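Local coordinates for protein beta-galactosidase/beta-glucuronidase (Faecalibacterium prausnitzii L2-6, PDB 6MVF) that binds flavin mononucleotide and, as a member of glycoside hydrolase family 2, probably cleaves beta-linked glycosides such as beta-glucuronides, at residues P579-A584 with V598-N603; Q572-K577 with A621-K626; E92-A97 with G162-S167; S29-W34 with V48-T53. One frame throughout, in Å; residues are numbered along the deposited sequence.

Interaction 1 (P579-A584 with V598-N603); sequences PMVHIA and VKVYSN
His582 and Tyr601 form the central hydrogen-bonded pair of an antiparallel ladder between strands 581-583 and 598-602, whose short axes run at 159° and approach to 4.6 Å. His582 N to Tyr601 O and Tyr601 N to His582 O both measure 2.8 Å, and Ala584 N adds a bond to Lys599 O. Past that point a water continues the ladder, donating to Ala584 O and accepting from Lys599 N.

At the other end side chains do most of the bonding, beside a weak backbone bond from Asn603 N to Met580 O. Met580 N donates to Asn603 OD1 at 3.0 Å, tilted from the amide plane, while Ser602 OG reaches Met580 O at 2.8 Å in its carbonyl plane. A chi1 of -176° sets OG opposite its own N, within reach of that oxygen. Asn603 ND2 is held by Asp578 O and Ala576 O, which fixes the rotation of the amide.

Apolar contacts gather on the face of Val581, Ile583 and Val600. Val581 CG2 meets Val600 CG1 at 3.6 Å; Ile583 uses both branches, CG1 against Val600 CG2 and CG2 against Val598 CG1 (3.7 Å). On the face of His582 and Tyr601, Ala584 CB lies 3.9 Å from Tyr601 CE2. There His582 stacks on Tyr569 of helix 566-575, and Glu515 receives both Tyr601 OH and a salt bridge from Lys599 NZ.

The chemistry is two-sided: branched aliphatic groups serve the interior of the small beta domain, with Val598 and Val600 touching strand 606-611, while aromatic and polar groups tie the strands to helices of the TIM-barrel domain.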
loop_
_atom_site.group_PDB
_atom_site.type_symbol
_atom_site.label_atom_id
_atom_site.label_comp_id
_atom_site.label_asym_id
_atom_site.label_seq_id
_atom_site.Cartn_x
_atom_site.Cartn_y
_atom_site.Cartn_z
ATOM N N PRO A 579 2.946 31.001 2.886
ATOM C CA PRO A 579 4.037 31.950 3.157
ATOM C C PRO A 579 5.396 31.360 2.807
ATOM O O PRO A 579 5.686 30.204 3.114
ATOM C CB PRO A 579 3.907 32.227 4.659
ATOM C CG PRO A 579 2.465 32.018 4.948
ATOM C CD PRO A 579 1.969 30.939 3.988
ATOM N N MET A 580 6.223 32.158 2.128
ATOM C CA MET A 580 7.544 31.709 1.719
ATOM C C MET A 580 8.503 32.894 1.734
ATOM O O MET A 580 8.100 34.057 1.618
ATOM C CB MET A 580 7.511 31.021 0.334
ATOM C CG MET A 580 6.900 31.855 -0.819
ATOM S SD MET A 580 8.009 33.165 -1.418
ATOM C CE MET A 580 9.287 32.261 -2.298
ATOM N N VAL A 581 9.784 32.581 1.890
ATOM C CA VAL A 581 10.846 33.578 1.817
ATOM C C VAL A 581 12.090 32.883 1.278
ATOM O O VAL A 581 12.475 31.814 1.765
ATOM C CB VAL A 581 11.098 34.263 3.179
ATOM C CG1 VAL A 581 11.632 33.292 4.202
ATOM C CG2 VAL A 581 12.052 35.438 3.005
ATOM N N HIS A 582 12.709 33.488 0.258
ATOM C CA HIS A 582 13.773 32.852 -0.515
ATOM C C HIS A 582 14.887 33.846 -0.786
ATOM O O HIS A 582 14.644 34.913 -1.369
ATOM C CB HIS A 582 13.252 32.299 -1.840
ATOM C CG HIS A 582 14.294 31.580 -2.637
ATOM N ND1 HIS A 582 15.059 32.205 -3.602
ATOM C CD2 HIS A 582 14.697 30.289 -2.613
ATOM C CE1 HIS A 582 15.885 31.329 -4.140
ATOM N NE2 HIS A 582 15.681 30.157 -3.562
ATOM N N ILE A 583 16.099 33.487 -0.369
ATOM C CA ILE A 583 17.295 34.253 -0.690
ATOM C C ILE A 583 17.849 33.761 -2.023
ATOM O O ILE A 583 18.218 32.586 -2.165
ATOM C CB ILE A 583 18.352 34.153 0.418
ATOM C CG1 ILE A 583 17.773 34.623 1.763
ATOM C CG2 ILE A 583 19.553 35.013 0.030
ATOM C CD1 ILE A 583 18.603 34.241 2.963
ATOM N N ALA A 584 17.893 34.664 -3.001
ATOM C CA ALA A 584 18.409 34.378 -4.326
ATOM C C ALA A 584 19.935 34.321 -4.315
ATOM O O ALA A 584 20.601 34.855 -3.420
ATOM C CB ALA A 584 17.937 35.440 -5.314
ATOM N N VAL A 598 22.377 41.051 -1.883
ATOM C CA VAL A 598 21.680 39.835 -1.483
ATOM C C VAL A 598 20.196 40.073 -1.719
ATOM O O VAL A 598 19.573 40.886 -1.030
ATOM C CB VAL A 598 21.961 39.469 -0.021
ATOM C CG1 VAL A 598 21.134 38.300 0.383
ATOM C CG2 VAL A 598 23.461 39.193 0.189
ATOM N N LYS A 599 19.625 39.389 -2.699
ATOM C CA LYS A 599 18.234 39.610 -3.051
ATOM C C LYS A 599 17.353 38.563 -2.385
ATOM O O LYS A 599 17.727 37.391 -2.302
ATOM C CB LYS A 599 18.055 39.564 -4.561
ATOM C CG LYS A 599 16.834 40.295 -5.054
ATOM C CD LYS A 599 16.604 39.983 -6.509
ATOM C CE LYS A 599 17.892 39.988 -7.295
ATOM N NZ LYS A 599 17.643 40.628 -8.616
ATOM N N VAL A 600 16.188 38.997 -1.892
ATOM C CA VAL A 600 15.205 38.110 -1.279
ATOM C C VAL A 600 13.866 38.256 -1.998
ATOM O O VAL A 600 13.410 39.369 -2.290
ATOM C CB VAL A 600 15.040 38.368 0.236
ATOM C CG1 VAL A 600 14.039 37.406 0.805
ATOM C CG2 VAL A 600 16.353 38.211 0.954
ATOM N N TYR A 601 13.244 37.116 -2.288
ATOM C CA TYR A 601 11.871 37.040 -2.768
ATOM C C TYR A 601 10.971 36.535 -1.647
ATOM O O TYR A 601 11.333 35.597 -0.929
ATOM C CB TYR A 601 11.771 36.099 -3.964
ATOM C CG TYR A 601 12.713 36.448 -5.080
ATOM C CD1 TYR A 601 12.853 37.764 -5.499
ATOM C CD2 TYR A 601 13.470 35.471 -5.712
ATOM C CE1 TYR A 601 13.699 38.101 -6.527
ATOM C CE2 TYR A 601 14.340 35.801 -6.746
ATOM C CZ TYR A 601 14.441 37.125 -7.143
ATOM O OH TYR A 601 15.281 37.487 -8.168
ATOM N N SER A 602 9.803 37.158 -1.491
ATOM C CA SER A 602 8.874 36.745 -0.449
ATOM C C SER A 602 7.463 37.196 -0.803
ATOM O O SER A 602 7.275 38.250 -1.413
ATOM C CB SER A 602 9.282 37.311 0.913
ATOM O OG SER A 602 8.407 36.802 1.897
ATOM N N ASN A 603 6.475 36.387 -0.422
ATOM C CA ASN A 603 5.100 36.852 -0.463
ATOM C C ASN A 603 4.675 37.515 0.846
ATOM O O ASN A 603 3.520 37.913 0.987
ATOM C CB ASN A 603 4.133 35.719 -0.867
ATOM C CG ASN A 603 4.241 34.497 0.000
ATOM O OD1 ASN A 603 4.771 34.534 1.118
ATOM N ND2 ASN A 603 3.718 33.392 -0.506
HETATM O O HOH W 1 21.471 37.260 -3.733
#

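Interaction 2 (Q572-K577 with A621-K626)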
loop_
_atom_site.group_PDB
_atom_site.type_symbol
_atom_site.label_atom_id
_atom_site.label_comp_id
_atom_site.label_asym_id
_atom_site.label_seq_id
_atom_site.Cartn_x
_atom_site.Cartn_y
_atom_site.Cartn_z
ATOM N N GLN A 572 6.830 32.202 -7.442
ATOM C CA GLN A 572 6.230 31.679 -6.226
ATOM C C GLN A 572 5.829 32.810 -5.294
ATOM O O GLN A 572 4.710 32.820 -4.766
ATOM C CB GLN A 572 7.171 30.716 -5.515
ATOM C CG GLN A 572 6.424 29.887 -4.495
ATOM C CD GLN A 572 7.283 28.831 -3.839
ATOM O OE1 GLN A 572 8.372 29.122 -3.328
ATOM N NE2 GLN A 572 6.792 27.581 -3.842
ATOM N N ALA A 573 6.716 33.788 -5.101
ATOM C CA ALA A 573 6.351 34.951 -4.291
ATOM C C ALA A 573 5.200 35.756 -4.918
ATOM O O ALA A 573 4.368 36.314 -4.195
ATOM C CB ALA A 573 7.583 35.842 -4.050
ATOM N N TYR A 574 5.110 35.815 -6.252
ATOM C CA TYR A 574 4.060 36.617 -6.872
ATOM C C TYR A 574 2.724 35.890 -6.949
ATOM O O TYR A 574 1.688 36.551 -7.038
ATOM C CB TYR A 574 4.472 37.049 -8.279
ATOM C CG TYR A 574 5.139 38.414 -8.355
ATOM C CD1 TYR A 574 6.524 38.561 -8.178
ATOM C CD2 TYR A 574 4.389 39.555 -8.622
ATOM C CE1 TYR A 574 7.132 39.813 -8.253
ATOM C CE2 TYR A 574 4.981 40.801 -8.688
ATOM C CZ TYR A 574 6.349 40.925 -8.511
ATOM O OH TYR A 574 6.913 42.177 -8.582
ATOM N N TRP A 575 2.723 34.556 -6.900
ATOM C CA TRP A 575 1.537 33.743 -7.146
ATOM C C TRP A 575 1.088 32.918 -5.948
ATOM O O TRP A 575 -0.118 32.824 -5.702
ATOM C CB TRP A 575 1.790 32.779 -8.312
ATOM C CG TRP A 575 2.036 33.425 -9.635
ATOM C CD1 TRP A 575 1.832 34.740 -9.980
ATOM C CD2 TRP A 575 2.558 32.780 -10.805
ATOM N NE1 TRP A 575 2.184 34.940 -11.297
ATOM C CE2 TRP A 575 2.632 33.754 -11.822
ATOM C CE3 TRP A 575 2.977 31.477 -11.083
ATOM C CZ2 TRP A 575 3.089 33.460 -13.089
ATOM C CZ3 TRP A 575 3.435 31.193 -12.334
ATOM C CH2 TRP A 575 3.494 32.185 -13.326
ATOM N N ALA A 576 2.015 32.286 -5.224
ATOM C CA ALA A 576 1.642 31.314 -4.206
ATOM C C ALA A 576 1.079 32.012 -2.981
ATOM O O ALA A 576 1.420 33.165 -2.676
ATOM C CB ALA A 576 2.833 30.438 -3.790
ATOM N N LYS A 577 0.202 31.302 -2.275
ATOM C CA LYS A 577 -0.374 31.844 -1.055
ATOM C C LYS A 577 0.304 31.335 0.209
ATOM O O LYS A 577 0.342 32.069 1.204
ATOM C CB LYS A 577 -1.879 31.548 -1.003
ATOM C CG LYS A 577 -2.685 32.295 -2.084
ATOM C CD LYS A 577 -2.215 33.747 -2.250
ATOM C CE LYS A 577 -2.768 34.396 -3.521
ATOM N NZ LYS A 577 -4.181 34.880 -3.386
ATOM N N ALA A 621 8.443 45.966 1.184
ATOM C CA ALA A 621 8.452 46.039 -0.266
ATOM C C ALA A 621 7.454 45.026 -0.799
ATOM O O ALA A 621 6.940 44.183 -0.064
ATOM C CB ALA A 621 9.853 45.776 -0.828
ATOM N N HIS A 622 7.200 45.105 -2.091
ATOM C CA HIS A 622 6.300 44.174 -2.753
ATOM C C HIS A 622 7.121 43.112 -3.492
ATOM O O HIS A 622 7.581 43.341 -4.613
ATOM C CB HIS A 622 5.377 44.940 -3.691
ATOM C CG HIS A 622 4.371 44.077 -4.386
ATOM N ND1 HIS A 622 3.324 43.472 -3.724
ATOM C CD2 HIS A 622 4.255 43.712 -5.684
ATOM C CE1 HIS A 622 2.597 42.786 -4.588
ATOM N NE2 HIS A 622 3.146 42.910 -5.782
ATOM N N ARG A 623 7.300 41.945 -2.855
ATOM C CA ARG A 623 7.821 40.708 -3.466
ATOM C C ARG A 623 9.345 40.650 -3.594
ATOM O O ARG A 623 9.949 39.647 -3.203
ATOM C CB ARG A 623 7.202 40.467 -4.841
ATOM C CG ARG A 623 5.671 40.506 -4.864
ATOM C CD ARG A 623 5.079 39.451 -3.962
ATOM N NE ARG A 623 3.623 39.501 -3.972
ATOM C CZ ARG A 623 2.870 39.597 -2.880
ATOM N NH1 ARG A 623 3.430 39.651 -1.680
ATOM N NH2 ARG A 623 1.558 39.631 -2.990
ATOM N N VAL A 624 9.981 41.692 -4.134
ATOM C CA VAL A 624 11.421 41.716 -4.354
ATOM C C VAL A 624 12.064 42.660 -3.345
ATOM O O VAL A 624 11.626 43.801 -3.185
ATOM C CB VAL A 624 11.751 42.134 -5.795
ATOM C CG1 VAL A 624 13.237 42.155 -6.017
ATOM C CG2 VAL A 624 11.072 41.184 -6.776
ATOM N N PHE A 625 13.104 42.174 -2.665
ATOM C CA PHE A 625 13.849 42.909 -1.649
ATOM C C PHE A 625 15.330 42.840 -2.002
ATOM O O PHE A 625 15.848 41.754 -2.270
ATOM C CB PHE A 625 13.635 42.304 -0.256
ATOM C CG PHE A 625 12.193 42.165 0.142
ATOM C CD1 PHE A 625 11.423 41.144 -0.355
ATOM C CD2 PHE A 625 11.618 43.053 1.048
ATOM C CE1 PHE A 625 10.090 41.022 0.019
ATOM C CE2 PHE A 625 10.298 42.935 1.422
ATOM C CZ PHE A 625 9.532 41.924 0.910
ATOM N N LYS A 626 16.021 43.979 -2.003
ATOM C CA LYS A 626 17.449 44.000 -2.304
ATOM C C LYS A 626 18.207 44.639 -1.145
ATOM O O LYS A 626 17.864 45.736 -0.701
ATOM C CB LYS A 626 17.715 44.746 -3.616
ATOM C CG LYS A 626 16.853 44.249 -4.770
ATOM C CD LYS A 626 16.999 45.111 -6.036
ATOM C CE LYS A 626 15.778 44.926 -6.945
ATOM N NZ LYS A 626 16.090 44.856 -8.411
HETATM O O HOH W 2 1.844 39.197 -5.928
#
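Ala573, near the end of helix 566-575, faces Arg623 with their CA atoms 6.0 Å apart, and Arg623 has the positive phi (81°, psi -49°) of a classic gamma turn, closed by a weak Val624 N to His622 O bond just before strand 624-629. The contact is a domain junction: a helix end of the TIM-barrel domain meets a tight turn of the following beta domain.

Its main element is a CH-pi contact: Arg623 CG stands 3.7 Å from the centroid of the Tyr574 ring, only 9° off the normal. Arg623 CB covers the same face, approaching Tyr574 CE1 at 3.5 Å, whereas Val624 CG2 lies at the ring edge. The His622 ring is almost perpendicular to that of Tyr574, and Arg623 CG also sits over its centre, filling the corner between the two rings. Tyr574 OH bonds to Gln519 and His622 NE2 to Glu522, so helix 507-522 holds a polar atom of each.

Beyond the bend at chi2 the guanidinium stands nearly upright to the Tyr574 ring, with Ala573 O over one of its faces. In its plane, at the edge, a water accepts from Arg623 NE at 2.7 Å and donates to Tyr574 O at 2.9 Å.

Interaction 3 (E92-A97 with G162-S167)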
loop_
_atom_site.group_PDB
_atom_site.type_symbol
_atom_site.label_atom_id
_atom_site.label_comp_id
_atom_site.label_asym_id
_atom_site.label_seq_id
_atom_site.Cartn_x
_atom_site.Cartn_y
_atom_site.Cartn_z
ATOM N N GLU A 92 -4.728 -1.044 -28.782
ATOM C CA GLU A 92 -4.787 0.389 -28.522
ATOM C C GLU A 92 -3.366 0.899 -28.310
ATOM O O GLU A 92 -2.706 0.523 -27.337
ATOM C CB GLU A 92 -5.672 0.666 -27.314
ATOM C CG GLU A 92 -5.584 2.064 -26.762
ATOM C CD GLU A 92 -6.543 2.282 -25.599
ATOM O OE1 GLU A 92 -7.725 2.647 -25.861
ATOM O OE2 GLU A 92 -6.118 2.078 -24.426
ATOM N N VAL A 93 -2.891 1.737 -29.236
ATOM C CA VAL A 93 -1.608 2.430 -29.124
ATOM C C VAL A 93 -1.881 3.823 -28.570
ATOM O O VAL A 93 -2.683 4.575 -29.140
ATOM C CB VAL A 93 -0.894 2.517 -30.483
ATOM C CG1 VAL A 93 0.416 3.299 -30.354
ATOM C CG2 VAL A 93 -0.654 1.118 -31.068
ATOM N N LEU A 94 -1.227 4.180 -27.462
ATOM C CA LEU A 94 -1.556 5.459 -26.829
ATOM C C LEU A 94 -0.818 6.626 -27.471
ATOM O O LEU A 94 -1.217 7.778 -27.255
ATOM C CB LEU A 94 -1.277 5.413 -25.316
ATOM C CG LEU A 94 -2.101 4.368 -24.544
ATOM C CD1 LEU A 94 -1.634 4.185 -23.079
ATOM C CD2 LEU A 94 -3.590 4.669 -24.619
ATOM N N ALA A 95 0.237 6.338 -28.247
ATOM C CA ALA A 95 0.941 7.282 -29.109
ATOM C C ALA A 95 2.082 6.567 -29.834
ATOM O O ALA A 95 2.773 5.716 -29.262
ATOM C CB ALA A 95 1.483 8.492 -28.324
ATOM N N ALA A 96 2.289 6.903 -31.099
ATOM C CA ALA A 96 3.383 6.335 -31.880
ATOM C C ALA A 96 4.025 7.472 -32.666
ATOM O O ALA A 96 3.457 7.951 -33.654
ATOM C CB ALA A 96 2.890 5.218 -32.806
ATOM N N ALA A 97 5.211 7.890 -32.240
ATOM C CA ALA A 97 5.853 9.075 -32.792
ATOM C C ALA A 97 6.814 8.654 -33.896
ATOM O O ALA A 97 7.793 7.956 -33.613
ATOM C CB ALA A 97 6.587 9.823 -31.682
ATOM N N GLY A 162 3.121 3.504 -24.286
ATOM C CA GLY A 162 2.667 2.146 -24.076
ATOM C C GLY A 162 1.523 1.783 -24.999
ATOM O O GLY A 162 1.038 2.593 -25.793
ATOM N N VAL A 163 1.076 0.531 -24.852
ATOM C CA VAL A 163 0.142 -0.131 -25.765
ATOM C C VAL A 163 -0.791 -1.021 -24.944
ATOM O O VAL A 163 -0.368 -1.634 -23.960
ATOM C CB VAL A 163 0.900 -0.963 -26.843
ATOM C CG1 VAL A 163 -0.058 -1.787 -27.686
ATOM C CG2 VAL A 163 1.755 -0.068 -27.746
ATOM N N ASN A 164 -2.058 -1.106 -25.356
ATOM C CA ASN A 164 -3.079 -1.846 -24.624
ATOM C C ASN A 164 -3.819 -2.807 -25.537
ATOM O O ASN A 164 -4.027 -2.538 -26.721
ATOM C CB ASN A 164 -4.133 -0.931 -23.994
ATOM C CG ASN A 164 -3.623 -0.188 -22.787
ATOM O OD1 ASN A 164 -2.976 -0.767 -21.917
ATOM N ND2 ASN A 164 -3.924 1.107 -22.722
ATOM N N LEU A 165 -4.254 -3.914 -24.946
ATOM C CA LEU A 165 -5.160 -4.866 -25.572
ATOM C C LEU A 165 -6.524 -4.720 -24.911
ATOM O O LEU A 165 -6.611 -4.667 -23.678
ATOM C CB LEU A 165 -4.629 -6.286 -25.411
ATOM C CG LEU A 165 -4.999 -7.378 -26.394
ATOM C CD1 LEU A 165 -4.429 -7.050 -27.755
ATOM C CD2 LEU A 165 -4.451 -8.704 -25.881
ATOM N N ILE A 166 -7.581 -4.623 -25.716
ATOM C CA ILE A 166 -8.940 -4.450 -25.205
ATOM C C ILE A 166 -9.812 -5.611 -25.687
ATOM O O ILE A 166 -9.910 -5.871 -26.893
ATOM C CB ILE A 166 -9.546 -3.097 -25.619
ATOM C CG1 ILE A 166 -8.653 -1.945 -25.144
ATOM C CG2 ILE A 166 -10.959 -2.964 -25.054
ATOM C CD1 ILE A 166 -9.116 -0.567 -25.579
ATOM N N SER A 167 -10.448 -6.297 -24.743
ATOM C CA SER A 167 -11.379 -7.385 -25.006
ATOM C C SER A 167 -12.778 -6.920 -24.614
ATOM O O SER A 167 -12.984 -6.472 -23.479
ATOM C CB SER A 167 -10.966 -8.624 -24.208
ATOM O OG SER A 167 -11.918 -9.651 -24.320
HETATM O O HOH W 3 2.988 4.260 -26.961
#
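Glu92 and Asn164 lie side by side on one face of the sheet, pointing the same way, as the side chains of an antiparallel hydrogen-bonded pair. Their backbones exchange two bonds, Glu92 N to Asn164 O and Asn164 N to Glu92 O, and the side chains add a third: Asn164 ND2 donates to Glu92 OE2 at 2.9 Å with an N-H...O angle of 156°.

Conformation explains the reach. Glu92 has CG anti to its N (chi1 168°) and stays extended beyond it, which carries the carboxylate alongside the amide; the two planes remain 65° apart. OE2 offers its anti lone pair to Asn164, while OE1 forms a salt bridge with Arg120 and brushes Ile166 CD1 at 3.5 Å. Shortening this residue to an alanine would probably cost Arg120 this salt-bridge partner and leave the amide of Asn164 free to turn.

On the other face Val93 CG2 and Val163 CG2 meet more loosely, at 4.3 Å. Where strand 88-93 ends, Leu94 N still bonds to Gly162 O at 3.2 Å, and Leu94 CD1 leans against Asn164 ND2 at 3.9 Å. A water donates to both Ala95 O and Gly162 O, bridging the chains as they diverge. Gly162 has backbone angles at which a CB would press on the preceding carbonyl oxygen.

The paired strands, 88-93 and 163-168, are the inner two of a four-stranded antiparallel sheet in the sugar-binding domain of glycoside hydrolase family 2, a jelly-roll-like beta sandwich.

Interaction 4 (S29-W34 with V48-T53); sequences SLNEGW and VTLPHT
Leu50 lies across the indole of Trp34: its CG is 3.9 Å from the centroid of the five-membered ring, 27° off the normal, a CH-pi contact. Leu50 CD1 extends the cover toward the rim, 3.5 Å from Trp34 NE1. The same NE1 donates to Leu30 O at 2.8 Å, almost in the ring plane, so an edge bond and a covered face both fix the indole. A serine here removes both indole and N-H, which would probably leave Leu30 O without this partner and open a gap beneath Leu50.

Val48 CG2 touches the root of the tryptophan side chain, Trp34 CB, at 3.7 Å, while the backbones pair: Val48 N to Trp34 O is 2.8 Å, and Trp34 N to Val48 O is longer, 3.3 Å. The Asn31 side chain crosses that of Leu50 at about a right angle; the backbone O of Asn31 accepts Leu50 N at 2.8 Å, and its OD1 takes the N-H of Val163.

The indole also packs on Tyr73 and Arg75 of strand 70-78 and on Leu134 and Ile136 of strand 131-139, placing the contact where the chain crosses from strand 26-29 of one sheet to strand 34-37 of the other.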
loop_
_atom_site.group_PDB
_atom_site.type_symbol
_atom_site.label_atom_id
_atom_site.label_comp_id
_atom_site.label_asym_id
_atom_site.label_seq_id
_atom_site.Cartn_x
_atom_site.Cartn_y
_atom_site.Cartn_z
ATOM N N SER A 29 -2.657 -4.545 -20.225
ATOM C CA SER A 29 -1.474 -3.797 -20.610
ATOM C C SER A 29 -0.507 -4.699 -21.365
ATOM O O SER A 29 -0.219 -5.820 -20.937
ATOM C CB SER A 29 -0.787 -3.202 -19.393
ATOM O OG SER A 29 0.334 -2.451 -19.833
ATOM N N LEU A 30 -0.011 -4.214 -22.498
ATOM C CA LEU A 30 0.992 -4.942 -23.258
ATOM C C LEU A 30 2.277 -4.136 -23.305
ATOM O O LEU A 30 2.823 -3.908 -24.387
ATOM C CB LEU A 30 0.530 -5.207 -24.684
ATOM C CG LEU A 30 -0.671 -6.078 -24.967
ATOM C CD1 LEU A 30 -1.112 -5.793 -26.405
ATOM C CD2 LEU A 30 -0.294 -7.533 -24.782
ATOM N N ASN A 31 2.761 -3.673 -22.161
ATOM C CA ASN A 31 3.954 -2.838 -22.178
ATOM C C ASN A 31 5.249 -3.639 -22.102
ATOM O O ASN A 31 6.311 -3.098 -22.419
ATOM C CB ASN A 31 3.890 -1.820 -21.033
ATOM C CG ASN A 31 2.910 -0.671 -21.318
ATOM O OD1 ASN A 31 2.274 -0.616 -22.381
ATOM N ND2 ASN A 31 2.794 0.254 -20.367
ATOM N N GLU A 32 5.184 -4.907 -21.706
ATOM C CA GLU A 32 6.362 -5.729 -21.481
ATOM C C GLU A 32 6.676 -6.611 -22.685
ATOM O O GLU A 32 5.815 -6.893 -23.519
ATOM C CB GLU A 32 6.170 -6.601 -20.244
ATOM C CG GLU A 32 6.222 -5.821 -18.956
ATOM C CD GLU A 32 5.349 -6.430 -17.886
ATOM O OE1 GLU A 32 4.444 -7.233 -18.236
ATOM O OE2 GLU A 32 5.568 -6.103 -16.694
ATOM N N GLY A 33 7.934 -7.037 -22.766
ATOM C CA GLY A 33 8.307 -8.128 -23.652
ATOM C C GLY A 33 8.524 -7.788 -25.111
ATOM O O GLY A 33 8.206 -8.600 -25.990
ATOM N N TRP A 34 9.083 -6.622 -25.401
ATOM C CA TRP A 34 9.227 -6.162 -26.770
ATOM C C TRP A 34 10.676 -6.286 -27.209
ATOM O O TRP A 34 11.607 -6.093 -26.417
ATOM C CB TRP A 34 8.777 -4.697 -26.930
ATOM C CG TRP A 34 7.332 -4.458 -26.651
ATOM C CD1 TRP A 34 6.750 -4.260 -25.426
ATOM C CD2 TRP A 34 6.272 -4.379 -27.614
ATOM N NE1 TRP A 34 5.400 -4.062 -25.573
ATOM C CE2 TRP A 34 5.080 -4.126 -26.905
ATOM C CE3 TRP A 34 6.217 -4.484 -29.006
ATOM C CZ2 TRP A 34 3.849 -3.980 -27.542
ATOM C CZ3 TRP A 34 4.991 -4.343 -29.640
ATOM C CH2 TRP A 34 3.825 -4.093 -28.908
ATOM N N VAL A 48 13.110 -4.276 -24.913
ATOM C CA VAL A 48 12.712 -3.012 -24.314
ATOM C C VAL A 48 11.377 -3.217 -23.620
ATOM O O VAL A 48 10.594 -4.102 -23.975
ATOM C CB VAL A 48 12.586 -1.872 -25.363
ATOM C CG1 VAL A 48 13.914 -1.640 -26.108
ATOM C CG2 VAL A 48 11.445 -2.164 -26.347
ATOM N N THR A 49 11.113 -2.369 -22.633
ATOM C CA THR A 49 9.795 -2.268 -22.027
ATOM C C THR A 49 9.202 -0.895 -22.335
ATOM O O THR A 49 9.916 0.111 -22.325
ATOM C CB THR A 49 9.889 -2.521 -20.521
ATOM O OG1 THR A 49 10.311 -3.877 -20.304
ATOM C CG2 THR A 49 8.548 -2.316 -19.849
ATOM N N LEU A 50 7.901 -0.861 -22.669
ATOM C CA LEU A 50 7.200 0.404 -22.901
ATOM C C LEU A 50 6.782 1.048 -21.577
ATOM O O LEU A 50 6.465 0.342 -20.614
ATOM C CB LEU A 50 5.957 0.186 -23.753
ATOM C CG LEU A 50 6.146 -0.595 -25.043
ATOM C CD1 LEU A 50 4.842 -0.567 -25.836
ATOM C CD2 LEU A 50 7.339 -0.044 -25.835
ATOM N N PRO A 51 6.730 2.396 -21.505
ATOM C CA PRO A 51 7.007 3.437 -22.512
ATOM C C PRO A 51 8.426 3.485 -23.008
ATOM O O PRO A 51 9.346 3.323 -22.219
ATOM C CB PRO A 51 6.685 4.750 -21.772
ATOM C CG PRO A 51 6.591 4.387 -20.341
ATOM C CD PRO A 51 6.102 2.978 -20.307
ATOM N N HIS A 52 8.604 3.746 -24.301
ATOM C CA HIS A 52 9.938 3.689 -24.868
ATOM C C HIS A 52 10.110 4.680 -26.007
ATOM O O HIS A 52 9.210 4.889 -26.825
ATOM C CB HIS A 52 10.261 2.280 -25.376
ATOM C CG HIS A 52 11.617 2.180 -25.988
ATOM N ND1 HIS A 52 11.832 2.322 -27.342
ATOM C CD2 HIS A 52 12.840 2.016 -25.424
ATOM C CE1 HIS A 52 13.127 2.227 -27.588
ATOM N NE2 HIS A 52 13.760 2.041 -26.442
ATOM N N THR A 53 11.286 5.279 -26.053
ATOM C CA THR A 53 11.742 5.980 -27.238
ATOM C C THR A 53 13.199 5.630 -27.465
ATOM O O THR A 53 13.966 5.504 -26.510
ATOM C CB THR A 53 11.603 7.498 -27.121
ATOM O OG1 THR A 53 12.228 8.104 -28.263
ATOM C CG2 THR A 53 12.245 8.016 -25.824
#

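The four contacts form two pairs at distant parts of the chain. Interactions 3 and 4, centred 10 Å apart, share the sugar-binding domain and touch directly: Val163 O lies 3.0 Å from Leu30 N, a probable hydrogen bond joining strand 163-168 to the chain leaving strand 26-29. Interactions 1 and 2, 7 Å apart, meet through neighbouring strands 596-602 and 624-629, with Val600 N 2.8 Å from Phe625 O. Along the sequence interaction 4 closes first, then 3; interaction 2 later encloses 1. Centres of contacts in different pairs are about 44 to 46 Å apart. One pair thus lies within the N-terminal domain, the other where the C-terminal beta domain packs on helices of the TIM barrel.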